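Local coordinates for bifunctional GH43-CE protein (PDB 6MLY), which probably hydrolyses xylan-derived chains through its family 43 glycosidase domain and carries a second, esterase-like domain of the alpha/beta-hydrolase type, at residues T374-S388 with L437-R451. Residues are numbered along the deposited sequence; the frame is centred on the assembly and turned at random.
Sequences TIGPVCTGSVSMDVS and LNQQVVYFKAECDFR
Strands 378-386 and 441-449 run antiparallel with axes 4.7 Å apart, paired C379 with C448, G381 with A446 and V383 with F444 by reciprocal N-H to O=C bonds. On the face carrying T380, with OG1 of T380 beside the backbone N (chi1 -64°), its methyl CG2 lies anti to that N and rests 3.6 Å from CG of K445, while OG1 lies 3.5 Å from CG of E447, the T380 and E447 side chains running side by side. T380 OG1 also donates a hydrogen bond to C379 O (2.7 Å), from the opposite side of that carbonyl's plane to C448 N. A glycine in place of T380 would probably leave the K445 and E447 methylenes without this packing and C379 O with one donor fewer. Further along, CB of S384 sits 3.5 Å from CE2 of Y443. On the other face, SG of C379 packs 3.5 Å from CB of C448, and M385, bent at chi3, brings CE to the edge of the F444 ring, 3.5 Å from CD2. That face is buried in the concanavalin A-like sandwich against strands 395-401 and 406-411 of the second sheet: A446 meets L398 and L400, and F444 meets V408. Within their own sheet, the pair is flanked by strands 502-511 and 456-462.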
loop_
_atom_site.group_PDB
_atom_site.type_symbol
_atom_site.label_atom_id
_atom_site.label_comp_id
_atom_site.label_asym_id
_atom_site.label_seq_id
_atom_site.Cartn_x
_atom_site.Cartn_y
_atom_site.Cartn_z
ATOM N N THR A 374 0.294 -11.203 1.386
ATOM C CA THR A 374 1.038 -10.183 2.108
ATOM C C THR A 374 1.055 -10.574 3.584
ATOM O O THR A 374 0.170 -11.292 4.040
ATOM C CB THR A 374 0.438 -8.787 1.912
ATOM O OG1 THR A 374 -0.948 -8.828 2.248
ATOM C CG2 THR A 374 0.609 -8.268 0.500
ATOM N N ILE A 375 2.067 -10.111 4.318
ATOM C CA ILE A 375 2.232 -10.489 5.712
ATOM C C ILE A 375 2.376 -9.224 6.560
ATOM O O ILE A 375 2.843 -8.202 6.070
ATOM C CB ILE A 375 3.427 -11.447 5.877
ATOM C CG1 ILE A 375 4.767 -10.772 5.582
ATOM C CG2 ILE A 375 3.227 -12.688 5.021
ATOM C CD1 ILE A 375 5.964 -11.673 5.787
ATOM N N GLY A 376 1.969 -9.321 7.830
ATOM C CA GLY A 376 2.095 -8.235 8.799
ATOM C C GLY A 376 3.194 -8.514 9.825
ATOM O O GLY A 376 3.671 -9.643 9.935
ATOM N N PRO A 377 3.581 -7.482 10.587
ATOM C CA PRO A 377 2.982 -6.155 10.541
ATOM C C PRO A 377 3.432 -5.293 9.347
ATOM O O PRO A 377 2.697 -4.394 8.935
ATOM C CB PRO A 377 3.427 -5.502 11.858
ATOM C CG PRO A 377 4.757 -6.149 12.145
ATOM C CD PRO A 377 4.579 -7.574 11.665
ATOM N N VAL A 378 4.632 -5.572 8.819
ATOM C CA VAL A 378 5.165 -4.941 7.597
ATOM C C VAL A 378 5.689 -6.042 6.672
ATOM O O VAL A 378 5.965 -7.161 7.128
ATOM C CB VAL A 378 6.288 -3.931 7.902
ATOM C CG1 VAL A 378 5.804 -2.798 8.794
ATOM C CG2 VAL A 378 7.518 -4.608 8.497
ATOM N N CYS A 379 5.831 -5.716 5.385
ATOM C CA CYS A 379 6.476 -6.617 4.438
ATOM C C CYS A 379 6.955 -5.853 3.198
ATOM O O CYS A 379 6.639 -4.668 2.992
ATOM C CB CYS A 379 5.556 -7.767 4.034
ATOM S SG CYS A 379 4.152 -7.282 2.991
ATOM N N THR A 380 7.745 -6.565 2.389
ATOM C CA THR A 380 8.305 -6.058 1.174
ATOM C C THR A 380 8.522 -7.230 0.213
ATOM O O THR A 380 9.247 -8.159 0.537
ATOM C CB THR A 380 9.594 -5.282 1.480
ATOM O OG1 THR A 380 9.233 -4.157 2.285
ATOM C CG2 THR A 380 10.329 -4.824 0.238
ATOM N N GLY A 381 7.871 -7.164 -0.955
ATOM C CA GLY A 381 8.125 -8.068 -2.076
ATOM C C GLY A 381 9.073 -7.445 -3.087
ATOM O O GLY A 381 9.238 -6.233 -3.100
ATOM N N SER A 382 9.696 -8.285 -3.926
ATOM C CA SER A 382 10.662 -7.849 -4.942
ATOM C C SER A 382 10.677 -8.813 -6.134
ATOM O O SER A 382 10.282 -9.980 -6.010
ATOM C CB SER A 382 12.039 -7.731 -4.353
ATOM O OG SER A 382 12.050 -6.805 -3.282
ATOM N N VAL A 383 11.166 -8.319 -7.277
ATOM C CA VAL A 383 11.355 -9.125 -8.484
ATOM C C VAL A 383 12.577 -8.616 -9.260
ATOM O O VAL A 383 13.056 -7.505 -9.035
ATOM C CB VAL A 383 10.098 -9.115 -9.375
ATOM C CG1 VAL A 383 9.053 -10.114 -8.903
ATOM C CG2 VAL A 383 9.497 -7.727 -9.481
ATOM N N SER A 384 13.087 -9.478 -10.145
ATOM C CA SER A 384 13.989 -9.121 -11.234
ATOM C C SER A 384 13.374 -9.646 -12.532
ATOM O O SER A 384 12.986 -10.817 -12.593
ATOM C CB SER A 384 15.381 -9.679 -11.025
ATOM O OG SER A 384 16.181 -9.536 -12.196
ATOM N N MET A 385 13.289 -8.779 -13.546
ATOM C CA MET A 385 12.590 -9.091 -14.781
ATOM C C MET A 385 13.572 -9.035 -15.956
ATOM O O MET A 385 14.747 -8.742 -15.776
ATOM C CB MET A 385 11.435 -8.110 -15.010
ATOM C CG MET A 385 10.125 -8.797 -15.396
ATOM S SD MET A 385 8.634 -7.870 -14.947
ATOM C CE MET A 385 8.874 -7.740 -13.176
ATOM N N ASP A 386 13.063 -9.377 -17.145
ATOM C CA ASP A 386 13.774 -9.271 -18.418
ATOM C C ASP A 386 12.721 -9.066 -19.517
ATOM O O ASP A 386 11.916 -9.969 -19.794
ATOM C CB ASP A 386 14.659 -10.496 -18.676
ATOM C CG ASP A 386 15.721 -10.286 -19.747
ATOM O OD1 ASP A 386 15.445 -9.551 -20.717
ATOM O OD2 ASP A 386 16.816 -10.866 -19.605
ATOM N N VAL A 387 12.763 -7.885 -20.148
ATOM C CA VAL A 387 11.635 -7.327 -20.910
ATOM C C VAL A 387 11.813 -7.549 -22.422
ATOM O O VAL A 387 10.942 -7.161 -23.203
ATOM C CB VAL A 387 11.459 -5.830 -20.596
ATOM C CG1 VAL A 387 11.451 -5.571 -19.098
ATOM C CG2 VAL A 387 12.521 -4.982 -21.274
ATOM N N SER A 388 12.926 -8.174 -22.825
ATOM C CA SER A 388 13.242 -8.439 -24.233
ATOM C C SER A 388 12.023 -9.005 -24.976
ATOM O O SER A 388 11.752 -8.609 -26.106
ATOM C CB SER A 388 14.411 -9.379 -24.342
ATOM O OG SER A 388 15.387 -9.084 -23.352
ATOM N N LEU A 437 12.840 3.334 -20.123
ATOM C CA LEU A 437 13.805 2.265 -19.888
ATOM C C LEU A 437 14.723 2.129 -21.111
ATOM O O LEU A 437 14.247 2.088 -22.249
ATOM C CB LEU A 437 13.058 0.960 -19.591
ATOM C CG LEU A 437 13.935 -0.206 -19.137
ATOM C CD1 LEU A 437 14.712 0.143 -17.875
ATOM C CD2 LEU A 437 13.105 -1.460 -18.920
ATOM N N ASN A 438 16.038 2.085 -20.855
ATOM C CA ASN A 438 17.063 1.899 -21.884
ATOM C C ASN A 438 17.874 0.623 -21.609
ATOM O O ASN A 438 18.865 0.376 -22.289
ATOM C CB ASN A 438 17.958 3.133 -21.983
ATOM C CG ASN A 438 17.162 4.423 -22.027
ATOM O OD1 ASN A 438 16.347 4.622 -22.925
ATOM N ND2 ASN A 438 17.373 5.297 -21.053
ATOM N N GLN A 439 17.452 -0.172 -20.614
ATOM C CA GLN A 439 17.947 -1.539 -20.373
ATOM C C GLN A 439 16.818 -2.538 -20.664
ATOM O O GLN A 439 15.717 -2.155 -21.071
ATOM C CB GLN A 439 18.411 -1.723 -18.925
ATOM C CG GLN A 439 19.348 -0.637 -18.417
ATOM C CD GLN A 439 19.834 -0.932 -17.018
ATOM O OE1 GLN A 439 19.374 -1.867 -16.359
ATOM N NE2 GLN A 439 20.774 -0.125 -16.548
ATOM N N GLN A 440 17.098 -3.827 -20.450
ATOM C CA GLN A 440 16.071 -4.861 -20.575
ATOM C C GLN A 440 15.895 -5.606 -19.244
ATOM O O GLN A 440 14.776 -6.000 -18.913
ATOM C CB GLN A 440 16.393 -5.761 -21.766
ATOM C CG GLN A 440 16.594 -4.956 -23.043
ATOM C CD GLN A 440 16.114 -5.682 -24.274
ATOM O OE1 GLN A 440 16.286 -6.893 -24.412
ATOM N NE2 GLN A 440 15.517 -4.932 -25.186
ATOM N N VAL A 441 16.983 -5.767 -18.479
ATOM C CA VAL A 441 16.898 -6.197 -17.080
ATOM C C VAL A 441 16.426 -5.004 -16.237
ATOM O O VAL A 441 17.003 -3.919 -16.300
ATOM C CB VAL A 441 18.241 -6.762 -16.572
ATOM C CG1 VAL A 441 18.191 -7.087 -15.083
ATOM C CG2 VAL A 441 18.676 -7.981 -17.374
ATOM N N VAL A 442 15.366 -5.228 -15.455
ATOM C CA VAL A 442 14.766 -4.217 -14.590
ATOM C C VAL A 442 14.299 -4.901 -13.294
ATOM O O VAL A 442 13.957 -6.091 -13.287
ATOM C CB VAL A 442 13.611 -3.492 -15.312
ATOM C CG1 VAL A 442 12.471 -4.439 -15.648
ATOM C CG2 VAL A 442 13.092 -2.307 -14.517
ATOM N N TYR A 443 14.302 -4.137 -12.198
ATOM C CA TYR A 443 13.938 -4.619 -10.873
ATOM C C TYR A 443 12.716 -3.834 -10.383
ATOM O O TYR A 443 12.470 -2.717 -10.839
ATOM C CB TYR A 443 15.129 -4.480 -9.921
ATOM C CG TYR A 443 16.345 -5.297 -10.289
ATOM C CD1 TYR A 443 17.241 -4.861 -11.254
ATOM C CD2 TYR A 443 16.609 -6.507 -9.667
ATOM C CE1 TYR A 443 18.356 -5.609 -11.597
ATOM C CE2 TYR A 443 17.724 -7.264 -9.993
ATOM C CZ TYR A 443 18.601 -6.814 -10.960
ATOM O OH TYR A 443 19.697 -7.556 -11.283
ATOM N N PHE A 444 11.945 -4.447 -9.474
ATOM C CA PHE A 444 10.784 -3.812 -8.835
ATOM C C PHE A 444 10.675 -4.266 -7.376
ATOM O O PHE A 444 11.125 -5.353 -7.017
ATOM C CB PHE A 444 9.483 -4.133 -9.575
ATOM C CG PHE A 444 9.406 -3.593 -10.980
ATOM C CD1 PHE A 444 9.249 -2.235 -11.213
ATOM C CD2 PHE A 444 9.489 -4.440 -12.072
ATOM C CE1 PHE A 444 9.175 -1.740 -12.506
ATOM C CE2 PHE A 444 9.415 -3.945 -13.366
ATOM C CZ PHE A 444 9.256 -2.596 -13.580
ATOM N N LYS A 445 10.053 -3.406 -6.562
ATOM C CA LYS A 445 9.854 -3.616 -5.132
ATOM C C LYS A 445 8.490 -3.024 -4.755
ATOM O O LYS A 445 8.062 -2.026 -5.325
ATOM C CB LYS A 445 11.009 -2.977 -4.349
ATOM C CG LYS A 445 10.981 -3.156 -2.834
ATOM C CD LYS A 445 12.356 -3.064 -2.171
ATOM C CE LYS A 445 12.924 -1.660 -2.133
ATOM N NZ LYS A 445 14.217 -1.600 -1.407
ATOM N N ALA A 446 7.804 -3.676 -3.816
ATOM C CA ALA A 446 6.523 -3.212 -3.301
ATOM C C ALA A 446 6.515 -3.392 -1.782
ATOM O O ALA A 446 6.645 -4.509 -1.307
ATOM C CB ALA A 446 5.400 -3.975 -3.959
ATOM N N GLU A 447 6.392 -2.280 -1.049
ATOM C CA GLU A 447 6.388 -2.269 0.414
ATOM C C GLU A 447 4.942 -2.184 0.914
ATOM O O GLU A 447 4.064 -1.682 0.212
ATOM C CB GLU A 447 7.193 -1.087 0.959
ATOM C CG GLU A 447 8.663 -1.106 0.572
ATOM C CD GLU A 447 9.531 -0.148 1.371
ATOM O OE1 GLU A 447 9.262 1.073 1.313
ATOM O OE2 GLU A 447 10.459 -0.630 2.063
ATOM N N CYS A 448 4.727 -2.685 2.138
ATOM C CA CYS A 448 3.425 -2.695 2.806
ATOM C C CYS A 448 3.599 -2.307 4.279
ATOM O O CYS A 448 4.375 -2.941 5.004
ATOM C CB CYS A 448 2.774 -4.075 2.757
ATOM S SG CYS A 448 2.271 -4.612 1.095
ATOM N N ASP A 449 2.875 -1.267 4.706
ATOM C CA ASP A 449 2.805 -0.885 6.111
ATOM C C ASP A 449 1.365 -1.091 6.588
ATOM O O ASP A 449 0.473 -0.305 6.252
ATOM C CB ASP A 449 3.283 0.553 6.359
ATOM C CG ASP A 449 3.545 0.851 7.829
ATOM O OD1 ASP A 449 3.676 -0.117 8.601
ATOM O OD2 ASP A 449 3.612 2.040 8.198
ATOM N N PHE A 450 1.162 -2.180 7.339
ATOM C CA PHE A 450 -0.103 -2.493 7.988
ATOM C C PHE A 450 -0.072 -2.011 9.447
ATOM O O PHE A 450 -1.116 -1.949 10.086
ATOM C CB PHE A 450 -0.400 -3.994 7.878
ATOM C CG PHE A 450 -0.440 -4.525 6.462
ATOM C CD1 PHE A 450 -1.498 -4.219 5.615
ATOM C CD2 PHE A 450 0.581 -5.325 5.968
ATOM C CE1 PHE A 450 -1.537 -4.702 4.314
ATOM C CE2 PHE A 450 0.539 -5.808 4.667
ATOM C CZ PHE A 450 -0.517 -5.494 3.842
ATOM N N ARG A 451 1.117 -1.647 9.953
ATOM C CA ARG A 451 1.300 -1.174 11.340
ATOM C C ARG A 451 0.138 -0.250 11.722
ATOM O O ARG A 451 -0.010 0.827 11.150
ATOM C CB ARG A 451 2.620 -0.410 11.512
ATOM C CG ARG A 451 3.875 -1.271 11.434
ATOM C CD ARG A 451 5.182 -0.502 11.575
ATOM N NE ARG A 451 5.326 0.575 10.600
ATOM C CZ ARG A 451 6.442 0.862 9.942
ATOM N NH1 ARG A 451 7.553 0.187 10.178
ATOM N NH2 ARG A 451 6.434 1.819 9.034
#